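Local coordinates for protein fructokinase (Vibrio cholerae serotype O1, PDB 5EYN) that phosphorylates fructose at the expense of ATP, as a metal-binding sugar kinase of the PfkB family, at residues Glu110-Gln123 against Phe171-Pro183. Sequence-based numbering, arbitrary orientation.
Sequences ERSFTFMVKPSADQ and FDPNLREEVWSEP. With CA (calcium ion), chain C; FRU (beta-D-fructofuranose), chain B; BEF (beryllium trifluoride ion), chain D.
Arg-176 lays a face of its guanidinium against Phe-113 CE1, the two planes only 15° apart, with NE 3.4 Å from Phe-113 CD1. A long, flat cation suits this place because it can read several acceptors at once: NE donates almost straight to O2 of fructose at 3.0 Å, while NH2 reaches fructose O5 and fluorine F3 of the beryllium trifluoride, an analogue of the transferred phosphate. The bend at chi2 (-72°) turns the chain toward the sugar, and NH1 is steadied by the Leu-175 carbonyl oxygen. Phe-113, flat and apolar, lays a face over the same O2. Phe-115 receives Val-179 CG2 over the centre of its face, a CH-pi contact of 3.6 Å to the ring centroid that suits a branched methyl, and its CZ packs on Arg-176 CG.

Carboxylates fix the two backbones around this pocket, since each oxygen can take a different donor. Glu-178 OE2 accepts the Phe-115 amide N at 2.9 Å, from well above the carboxylate plane, and OE1 forms a salt bridge through its anti lone pair with Lys-118 NZ at 2.8 Å. That ammonium also grips the Glu-178 carbonyl oxygen, and Arg-97 of the second subunit pairs with OE1 too. Glu-110, extended, takes the Glu-177 amide N on OE2 at 2.8 Å, nearly linearly; a water links this oxygen to Glu-178 N.

Asn-174 OD1 binds calcium at 2.3 Å, and its ND2 bonds to Asp-266 OD1. The loop after strand 168-172 of the large central sheet, its Trp-180 packed on helix 186-194, thus meets strand 113-115 alongside the fructose. Within this chain 113-115 is the outer strand of the small four-stranded sheet, beside strand 99-103, where the second subunit also packs.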
ATOM      1  N   GLU A 110       1.831 -16.875   6.386  1.00 17.65           N
ATOM      2  CA  GLU A 110       2.877 -16.046   5.802  1.00 17.88           C
ATOM      3  C   GLU A 110       2.799 -16.023   4.266  1.00 16.33           C
ATOM      4  O   GLU A 110       2.920 -14.961   3.638  1.00 15.74           O
ATOM      5  CB  GLU A 110       4.241 -16.544   6.262  1.00 18.42           C
ATOM      6  CG  GLU A 110       5.395 -15.735   5.728  1.00 17.47           C
ATOM      7  CD  GLU A 110       6.739 -16.214   6.230  1.00 18.58           C
ATOM      8  OE1 GLU A 110       6.808 -17.302   6.842  1.00 19.21           O
ATOM      9  OE2 GLU A 110       7.729 -15.497   6.016  1.00 18.36           O
ATOM     10  N   ARG A 111       2.575 -17.185   3.661  1.00 16.49           N
ATOM     11  CA  ARG A 111       2.540 -17.270   2.209  1.00 17.57           C
ATOM     12  C   ARG A 111       1.375 -16.477   1.608  1.00 17.88           C
ATOM     13  O   ARG A 111       1.370 -16.183   0.410  1.00 18.29           O
ATOM     14  CB  ARG A 111       2.464 -18.735   1.768  1.00 20.46           C
ATOM     15  CG  ARG A 111       3.736 -19.528   2.065  1.00 23.77           C
ATOM     16  CD  ARG A 111       3.583 -20.996   1.703  1.00 27.31           C
ATOM     17  NE  ARG A 111       4.832 -21.734   1.881  1.00 30.94           N
ATOM     18  CZ  ARG A 111       5.238 -22.282   3.024  1.00 33.81           C
ATOM     19  NH1 ARG A 111       6.397 -22.931   3.067  1.00 35.50           N
ATOM     20  NH2 ARG A 111       4.500 -22.188   4.124  1.00 34.53           N
ATOM     21  N   SER A 112       0.377 -16.149   2.425  1.00 15.90           N
ATOM     22  CA  SER A 112      -0.803 -15.436   1.938  1.00 13.24           C
ATOM     23  C   SER A 112      -0.667 -13.916   1.916  1.00 12.48           C
ATOM     24  O   SER A 112      -1.558 -13.229   1.422  1.00 14.22           O
ATOM     25  CB  SER A 112      -2.048 -15.779   2.767  1.00 13.18           C
ATOM     26  OG  SER A 112      -2.022 -15.087   4.014  1.00 14.58           O
ATOM     27  N   PHE A 113       0.429 -13.387   2.442  1.00 10.48           N
ATOM     28  CA  PHE A 113       0.549 -11.939   2.603  1.00 10.60           C
ATOM     29  C   PHE A 113       1.620 -11.319   1.730  1.00 11.64           C
ATOM     30  O   PHE A 113       2.706 -11.864   1.604  1.00 14.17           O
ATOM     31  CB  PHE A 113       0.882 -11.594   4.055  1.00  9.81           C
ATOM     32  CG  PHE A 113      -0.115 -12.118   5.046  1.00  9.11           C
ATOM     33  CD1 PHE A 113       0.267 -13.060   5.975  1.00  9.80           C
ATOM     34  CD2 PHE A 113      -1.422 -11.661   5.063  1.00  9.43           C
ATOM     35  CE1 PHE A 113      -0.641 -13.550   6.893  1.00 10.55           C
ATOM     36  CE2 PHE A 113      -2.338 -12.148   5.988  1.00  9.66           C
ATOM     37  CZ  PHE A 113      -1.949 -13.093   6.902  1.00  9.89           C
ATOM     38  N   THR A 114       1.298 -10.176   1.137  1.00  9.65           N
ATOM     39  CA  THR A 114       2.293  -9.329   0.501  1.00  9.42           C
ATOM     40  C   THR A 114       2.286  -7.981   1.203  1.00  8.37           C
ATOM     41  O   THR A 114       1.253  -7.297   1.240  1.00  8.89           O
ATOM     42  CB  THR A 114       1.971  -9.094  -0.985  1.00 11.08           C
ATOM     43  OG1 THR A 114       1.897 -10.349  -1.674  1.00 13.46           O
ATOM     44  CG2 THR A 114       3.044  -8.224  -1.641  1.00 12.89           C
ATOM     45  N   PHE A 115       3.430  -7.598   1.758  1.00  8.08           N
ATOM     46  CA  PHE A 115       3.566  -6.337   2.464  1.00  7.80           C
ATOM     47  C   PHE A 115       3.928  -5.217   1.513  1.00  8.34           C
ATOM     48  O   PHE A 115       5.007  -5.222   0.925  1.00 10.24           O
ATOM     49  CB  PHE A 115       4.611  -6.487   3.574  1.00  7.43           C
ATOM     50  CG  PHE A 115       4.125  -7.352   4.700  1.00  7.08           C
ATOM     51  CD1 PHE A 115       3.634  -6.788   5.857  1.00  6.84           C
ATOM     52  CD2 PHE A 115       4.074  -8.725   4.555  1.00  7.61           C
ATOM     53  CE1 PHE A 115       3.124  -7.579   6.864  1.00  7.67           C
ATOM     54  CE2 PHE A 115       3.571  -9.513   5.559  1.00  7.38           C
ATOM     55  CZ  PHE A 115       3.090  -8.951   6.713  1.00  7.26           C
ATOM     56  N   MET A 116       3.017  -4.272   1.325  1.00  7.76           N
ATOM     57  CA  MET A 116       3.252  -3.200   0.371  1.00  8.00           C
ATOM     58  C   MET A 116       4.053  -2.033   0.928  1.00  7.81           C
ATOM     59  O   MET A 116       4.648  -1.278   0.156  1.00  8.42           O
ATOM     60  CB  MET A 116       1.942  -2.682  -0.215  1.00  8.51           C
ATOM     61  CG  MET A 116       1.151  -3.723  -0.966  1.00  9.34           C
ATOM     62  SD  MET A 116       2.051  -4.545  -2.277  1.00 10.70           S
ATOM     63  CE  MET A 116       2.335  -3.165  -3.393  1.00 10.11           C
ATOM     64  N   VAL A 117       4.065  -1.880   2.250  1.00  7.52           N
ATOM     65  CA  VAL A 117       4.735  -0.747   2.882  1.00  7.72           C
ATOM     66  C   VAL A 117       5.866  -1.272   3.750  1.00  8.08           C
ATOM     67  O   VAL A 117       5.640  -1.865   4.810  1.00  8.04           O
ATOM     68  CB  VAL A 117       3.751   0.104   3.716  1.00  7.82           C
ATOM     69  CG1 VAL A 117       4.456   1.311   4.302  1.00  8.86           C
ATOM     70  CG2 VAL A 117       2.568   0.549   2.873  1.00  9.16           C
ATOM     71  N   LYS A 118       7.090  -1.025   3.292  1.00  7.77           N
ATOM     72  CA  LYS A 118       8.297  -1.515   3.934  1.00  8.14           C
ATOM     73  C   LYS A 118       9.357  -0.430   3.819  1.00  7.91           C
ATOM     74  O   LYS A 118       9.789  -0.122   2.731  1.00  9.74           O
ATOM     75  CB  LYS A 118       8.795  -2.774   3.221  1.00  9.28           C
ATOM     76  CG  LYS A 118       7.815  -3.943   3.309  1.00  9.65           C
ATOM     77  CD  LYS A 118       8.444  -5.266   2.903  1.00 12.79           C
ATOM     78  CE  LYS A 118       9.008  -5.218   1.509  1.00 15.11           C
ATOM     79  NZ  LYS A 118       9.517  -6.553   1.099  1.00 14.43           N
ATOM     80  N   PRO A 119       9.784   0.158   4.941  1.00  7.95           N
ATOM     81  CA  PRO A 119       9.324  -0.042   6.318  1.00  8.62           C
ATOM     82  C   PRO A 119       8.086   0.808   6.627  1.00  8.57           C
ATOM     83  O   PRO A 119       8.078   2.006   6.353  1.00  9.71           O
ATOM     84  CB  PRO A 119      10.534   0.424   7.140  1.00  9.04           C
ATOM     85  CG  PRO A 119      11.137   1.504   6.293  1.00  9.53           C
ATOM     86  CD  PRO A 119      10.942   1.076   4.877  1.00  8.96           C
ATOM     87  N   SER A 120       7.071   0.202   7.225  1.00  7.53           N
ATOM     88  CA  SER A 120       5.905   0.959   7.644  1.00  8.23           C
ATOM     89  C   SER A 120       6.162   1.667   8.979  1.00  7.46           C
ATOM     90  O   SER A 120       7.208   1.481   9.615  1.00  7.39           O
ATOM     91  CB  SER A 120       4.694   0.032   7.740  1.00  8.33           C
ATOM     92  OG  SER A 120       5.006  -1.118   8.518  1.00  8.48           O
ATOM     93  N   ALA A 121       5.209   2.487   9.388  1.00  6.89           N
ATOM     94  CA  ALA A 121       5.376   3.366  10.527  1.00  7.74           C
ATOM     95  C   ALA A 121       5.780   2.645  11.807  1.00  7.58           C
ATOM     96  O   ALA A 121       6.552   3.172  12.608  1.00  7.83           O
ATOM     97  CB  ALA A 121       4.079   4.133  10.764  1.00  9.10           C
ATOM     98  N   ASP A 122       5.224   1.461  12.015  1.00  7.63           N
ATOM     99  CA  ASP A 122       5.485   0.686  13.221  1.00  7.14           C
ATOM    100  C   ASP A 122       6.954   0.322  13.367  1.00  7.53           C
ATOM    101  O   ASP A 122       7.416   0.101  14.479  1.00  7.36           O
ATOM    102  CB  ASP A 122       4.614  -0.585  13.221  1.00  7.05           C
ATOM    103  CG  ASP A 122       4.713  -1.341  11.926  1.00  7.22           C
ATOM    104  OD1 ASP A 122       5.455  -2.339  11.868  1.00  7.51           O
ATOM    105  OD2 ASP A 122       4.061  -0.915  10.944  1.00  7.61           O
ATOM    106  N   GLN A 123       7.678   0.269  12.256  1.00  7.00           N
ATOM    107  CA  GLN A 123       9.102  -0.040  12.290  1.00  7.14           C
ATOM    108  C   GLN A 123       9.941   1.074  12.913  1.00  7.74           C
ATOM    109  O   GLN A 123      11.129   0.885  13.203  1.00  7.66           O
ATOM    110  CB  GLN A 123       9.610  -0.368  10.879  1.00  7.13           C
ATOM    111  CG  GLN A 123       8.964  -1.607  10.293  1.00  6.76           C
ATOM    112  CD  GLN A 123       9.280  -2.838  11.103  1.00  7.43           C
ATOM    113  OE1 GLN A 123      10.389  -3.337  11.053  1.00  7.61           O
ATOM    114  NE2 GLN A 123       8.305  -3.336  11.861  1.00  6.88           N
ATOM    115  N   PHE A 171       5.220 -14.042  23.459  1.00  6.86           N
ATOM    116  CA  PHE A 171       5.808 -13.854  22.145  1.00  6.77           C
ATOM    117  C   PHE A 171       5.238 -14.876  21.176  1.00  5.70           C
ATOM    118  O   PHE A 171       5.174 -16.070  21.484  1.00  7.36           O
ATOM    119  CB  PHE A 171       7.336 -13.990  22.257  1.00  6.66           C
ATOM    120  CG  PHE A 171       8.087 -13.758  20.968  1.00  7.54           C
ATOM    121  CD1 PHE A 171       7.914 -12.600  20.246  1.00  7.62           C
ATOM    122  CD2 PHE A 171       8.984 -14.699  20.493  1.00  9.51           C
ATOM    123  CE1 PHE A 171       8.592 -12.388  19.073  1.00  7.91           C
ATOM    124  CE2 PHE A 171       9.682 -14.480  19.335  1.00 10.98           C
ATOM    125  CZ  PHE A 171       9.469 -13.332  18.616  1.00  8.63           C
ATOM    126  N   ASP A 172       4.787 -14.390  20.026  1.00  6.54           N
ATOM    127  CA  ASP A 172       4.323 -15.236  18.931  1.00  7.49           C
ATOM    128  C   ASP A 172       5.142 -14.805  17.728  1.00  7.55           C
ATOM    129  O   ASP A 172       4.912 -13.737  17.184  1.00  7.81           O
ATOM    130  CB  ASP A 172       2.829 -14.999  18.681  1.00  7.57           C
ATOM    131  CG  ASP A 172       2.288 -15.725  17.476  1.00  8.33           C
ATOM    132  OD1 ASP A 172       3.056 -16.372  16.750  1.00  8.75           O
ATOM    133  OD2 ASP A 172       1.069 -15.602  17.258  1.00  9.46           O
ATOM    134  N   PRO A 173       6.144 -15.607  17.352  1.00  8.67           N
ATOM    135  CA  PRO A 173       6.990 -15.167  16.238  1.00  8.33           C
ATOM    136  C   PRO A 173       6.174 -14.654  15.041  1.00  7.34           C
ATOM    137  O   PRO A 173       6.470 -13.579  14.536  1.00  8.01           O
ATOM    138  CB  PRO A 173       7.824 -16.411  15.942  1.00 10.98           C
ATOM    139  CG  PRO A 173       8.027 -17.022  17.318  1.00 11.01           C
ATOM    140  CD  PRO A 173       6.705 -16.785  18.043  1.00 10.68           C
ATOM    141  N   ASN A 174       5.161 -15.377  14.597  1.00  8.02           N
ATOM    142  CA  ASN A 174       4.295 -14.853  13.555  1.00  8.80           C
ATOM    143  C   ASN A 174       5.145 -14.355  12.387  1.00  8.44           C
ATOM    144  O   ASN A 174       5.106 -13.189  11.987  1.00  8.24           O
ATOM    145  CB  ASN A 174       3.422 -13.723  14.106  1.00  9.80           C
ATOM    146  CG  ASN A 174       1.976 -13.922  13.828  1.00 10.63           C
ATOM    147  OD1 ASN A 174       1.593 -14.710  12.955  1.00 11.51           O
ATOM    148  ND2 ASN A 174       1.149 -13.251  14.609  1.00 13.00           N
ATOM    149  N   LEU A 175       5.923 -15.267  11.843  1.00  7.43           N
ATOM    150  CA  LEU A 175       6.966 -14.894  10.915  1.00  7.76           C
ATOM    151  C   LEU A 175       6.454 -14.352   9.608  1.00  7.12           C
ATOM    152  O   LEU A 175       5.577 -14.941   8.984  1.00  8.01           O
ATOM    153  CB  LEU A 175       7.871 -16.081  10.630  1.00  8.38           C
ATOM    154  CG  LEU A 175       8.541 -16.698  11.849  1.00  8.22           C
ATOM    155  CD1 LEU A 175       9.395 -17.892  11.412  1.00  9.69           C
ATOM    156  CD2 LEU A 175       9.362 -15.668  12.627  1.00  8.69           C
ATOM    157  N   ARG A 176       7.024 -13.226   9.198  1.00  7.68           N
ATOM    158  CA  ARG A 176       6.756 -12.601   7.916  1.00  7.90           C
ATOM    159  C   ARG A 176       8.102 -12.119   7.374  1.00  8.32           C
ATOM    160  O   ARG A 176       8.495 -10.960   7.558  1.00  8.26           O
ATOM    161  CB  ARG A 176       5.779 -11.432   8.077  1.00  8.07           C
ATOM    162  CG  ARG A 176       4.477 -11.769   8.820  1.00  7.04           C
ATOM    163  CD  ARG A 176       3.517 -12.625   8.010  1.00  8.13           C
ATOM    164  NE  ARG A 176       2.268 -12.713   8.746  1.00  7.54           N
ATOM    165  CZ  ARG A 176       1.985 -13.633   9.655  1.00  8.16           C
ATOM    166  NH1 ARG A 176       2.803 -14.632   9.913  1.00  8.38           N
ATOM    167  NH2 ARG A 176       0.832 -13.569  10.299  1.00  8.32           N
ATOM    168  N   GLU A 177       8.823 -13.025   6.727  1.00  9.17           N
ATOM    169  CA  GLU A 177      10.229 -12.780   6.397  1.00 10.04           C
ATOM    170  C   GLU A 177      10.422 -11.550   5.538  1.00  8.69           C
ATOM    171  O   GLU A 177      11.417 -10.851   5.695  1.00  8.93           O
ATOM    172  CB  GLU A 177      10.829 -13.991   5.670  1.00 13.81           C
ATOM    173  CG  GLU A 177      12.322 -13.896   5.402  1.00 17.12           C
ATOM    174  CD  GLU A 177      12.834 -15.133   4.698  1.00 22.17           C
ATOM    175  OE1 GLU A 177      12.427 -15.372   3.541  1.00 25.53           O
ATOM    176  OE2 GLU A 177      13.617 -15.879   5.314  1.00 23.98           O
ATOM    177  N   GLU A 178       9.495 -11.274   4.620  1.00  8.39           N
ATOM    178  CA  GLU A 178       9.750 -10.205   3.657  1.00  9.28           C
ATOM    179  C   GLU A 178       9.818  -8.823   4.299  1.00  8.69           C
ATOM    180  O   GLU A 178      10.325  -7.881   3.697  1.00  9.76           O
ATOM    181  CB  GLU A 178       8.723 -10.189   2.532  1.00 11.28           C
ATOM    182  CG  GLU A 178       7.397  -9.532   2.921  1.00 12.67           C
ATOM    183  CD  GLU A 178       6.667  -8.971   1.698  1.00 16.00           C
ATOM    184  OE1 GLU A 178       7.174  -8.044   0.997  1.00 18.71           O
ATOM    185  OE2 GLU A 178       5.592  -9.474   1.418  1.00 13.42           O
ATOM    186  N   VAL A 179       9.319  -8.699   5.520  1.00  7.93           N
ATOM    187  CA  VAL A 179       9.351  -7.419   6.218  1.00  8.61           C
ATOM    188  C   VAL A 179      10.779  -7.052   6.681  1.00  8.58           C
ATOM    189  O   VAL A 179      11.079  -5.882   6.931  1.00  8.85           O
ATOM    190  CB  VAL A 179       8.360  -7.481   7.418  1.00  8.76           C
ATOM    191  CG1 VAL A 179       8.396  -6.230   8.277  1.00  9.89           C
ATOM    192  CG2 VAL A 179       6.965  -7.724   6.902  1.00  9.03           C
ATOM    193  N   TRP A 180      11.647  -8.049   6.811  1.00  8.42           N
ATOM    194  CA  TRP A 180      13.015  -7.861   7.289  1.00  8.81           C
ATOM    195  C   TRP A 180      13.891  -7.333   6.171  1.00  9.51           C
ATOM    196  O   TRP A 180      14.013  -7.955   5.125  1.00 10.52           O
ATOM    197  CB  TRP A 180      13.578  -9.202   7.786  1.00  7.75           C
ATOM    198  CG  TRP A 180      12.843  -9.721   8.963  1.00  7.74           C
ATOM    199  CD1 TRP A 180      11.542 -10.133   9.005  1.00  7.82           C
ATOM    200  CD2 TRP A 180      13.335  -9.835  10.294  1.00  7.66           C
ATOM    201  NE1 TRP A 180      11.205 -10.500  10.281  1.00  7.66           N
ATOM    202  CE2 TRP A 180      12.282 -10.321  11.096  1.00  7.36           C
ATOM    203  CE3 TRP A 180      14.566  -9.569  10.893  1.00  7.25           C
ATOM    204  CZ2 TRP A 180      12.426 -10.558  12.454  1.00  7.67           C
ATOM    205  CZ3 TRP A 180      14.708  -9.813  12.253  1.00  7.64           C
ATOM    206  CH2 TRP A 180      13.642 -10.290  13.016  1.00  8.03           C
ATOM    207  N   SER A 181      14.521  -6.183   6.380  1.00  9.62           N
ATOM    208  CA  SER A 181      15.468  -5.698   5.391  1.00 11.48           C
ATOM    209  C   SER A 181      16.711  -6.593   5.346  1.00 11.31           C
ATOM    210  O   SER A 181      17.354  -6.685   4.298  1.00 12.89           O
ATOM    211  CB  SER A 181      15.797  -4.224   5.626  1.00 13.07           C
ATOM    212  OG  SER A 181      16.578  -4.006   6.774  1.00 15.75           O
ATOM    213  N   GLU A 182      17.006  -7.268   6.462  1.00 10.20           N
ATOM    214  CA  GLU A 182      18.115  -8.206   6.582  1.00 12.28           C
ATOM    215  C   GLU A 182      17.542  -9.550   7.009  1.00 11.74           C
ATOM    216  O   GLU A 182      17.566  -9.884   8.190  1.00 11.65           O
ATOM    217  CB  GLU A 182      19.101  -7.721   7.642  1.00 13.64           C
ATOM    218  CG  GLU A 182      19.596  -6.286   7.458  1.00 16.05           C
ATOM    219  CD  GLU A 182      20.558  -6.119   6.300  1.00 19.66           C
ATOM    220  OE1 GLU A 182      21.115  -7.125   5.805  1.00 20.51           O
ATOM    221  OE2 GLU A 182      20.767  -4.959   5.882  1.00 23.42           O
ATOM    222  N   PRO A 183      16.992 -10.321   6.058  1.00 12.72           N
ATOM    223  CA  PRO A 183      16.339 -11.574   6.454  1.00 14.04           C
ATOM    224  C   PRO A 183      17.280 -12.574   7.137  1.00 13.11           C
ATOM    225  O   PRO A 183      16.813 -13.432   7.898  1.00 13.57           O
ATOM    226  CB  PRO A 183      15.773 -12.116   5.131  1.00 15.65           C
ATOM    227  CG  PRO A 183      16.495 -11.395   4.072  1.00 16.05           C
ATOM    228  CD  PRO A 183      16.880 -10.064   4.616  1.00 15.73           C
TER
HETATM  229 CA    CA C 402       0.417 -16.703  13.067  1.00 18.29          CA
HETATM  230  C1  FRU B 401       1.014  -8.999   9.962  1.00  6.80           C
HETATM  231  C2  FRU B 401      -0.151  -9.846   9.468  1.00  6.46           C
HETATM  232  C3  FRU B 401      -1.431  -9.116   9.115  1.00  6.44           C
HETATM  233  C4  FRU B 401      -2.527 -10.023   9.568  1.00  6.88           C
HETATM  234  C5  FRU B 401      -1.875 -10.747  10.692  1.00  7.15           C
HETATM  235  C6  FRU B 401      -2.354 -12.166  10.878  1.00  7.64           C
HETATM  236  O1  FRU B 401       0.734  -8.426  11.202  1.00  7.27           O
HETATM  237  O2  FRU B 401       0.309 -10.530   8.342  1.00  7.36           O
HETATM  238  O3  FRU B 401      -1.402  -8.829   7.749  1.00  7.27           O
HETATM  239  O4  FRU B 401      -3.655  -9.357  10.025  1.00  7.26           O
HETATM  240  O5  FRU B 401      -0.473 -10.743  10.485  1.00  7.26           O
HETATM  241  O6  FRU B 401      -1.686 -12.801  11.940  1.00  8.74           O
HETATM  242 BE   BEF D 403      -2.358 -16.130  11.837  1.00 14.61          BE
HETATM  243  F1  BEF D 403      -3.094 -16.088  10.483  1.00 62.82           F
HETATM  244  F2  BEF D 403      -2.927 -15.128  12.886  1.00 38.47           F
HETATM  245  F3  BEF D 403      -0.929 -15.645  11.700  1.00 17.93           F
HETATM  246  O   HOH W   1       7.305 -13.145   4.023  1.00 17.18           O
HETATM  247  O   HOH W   2       4.631 -12.546   0.291  1.00 28.05           O
HETATM  248  O   HOH W   3       2.052 -17.749  14.672  1.00 11.94           O
HETATM  249  O   HOH W   4      -0.565 -15.986  15.099  1.00 11.83           O
HETATM  250  O   HOH W   5       2.105 -17.202  11.392  1.00 14.89           O
HETATM  251  O   HOH W   6      -0.933 -18.707  12.835  1.00 15.65           O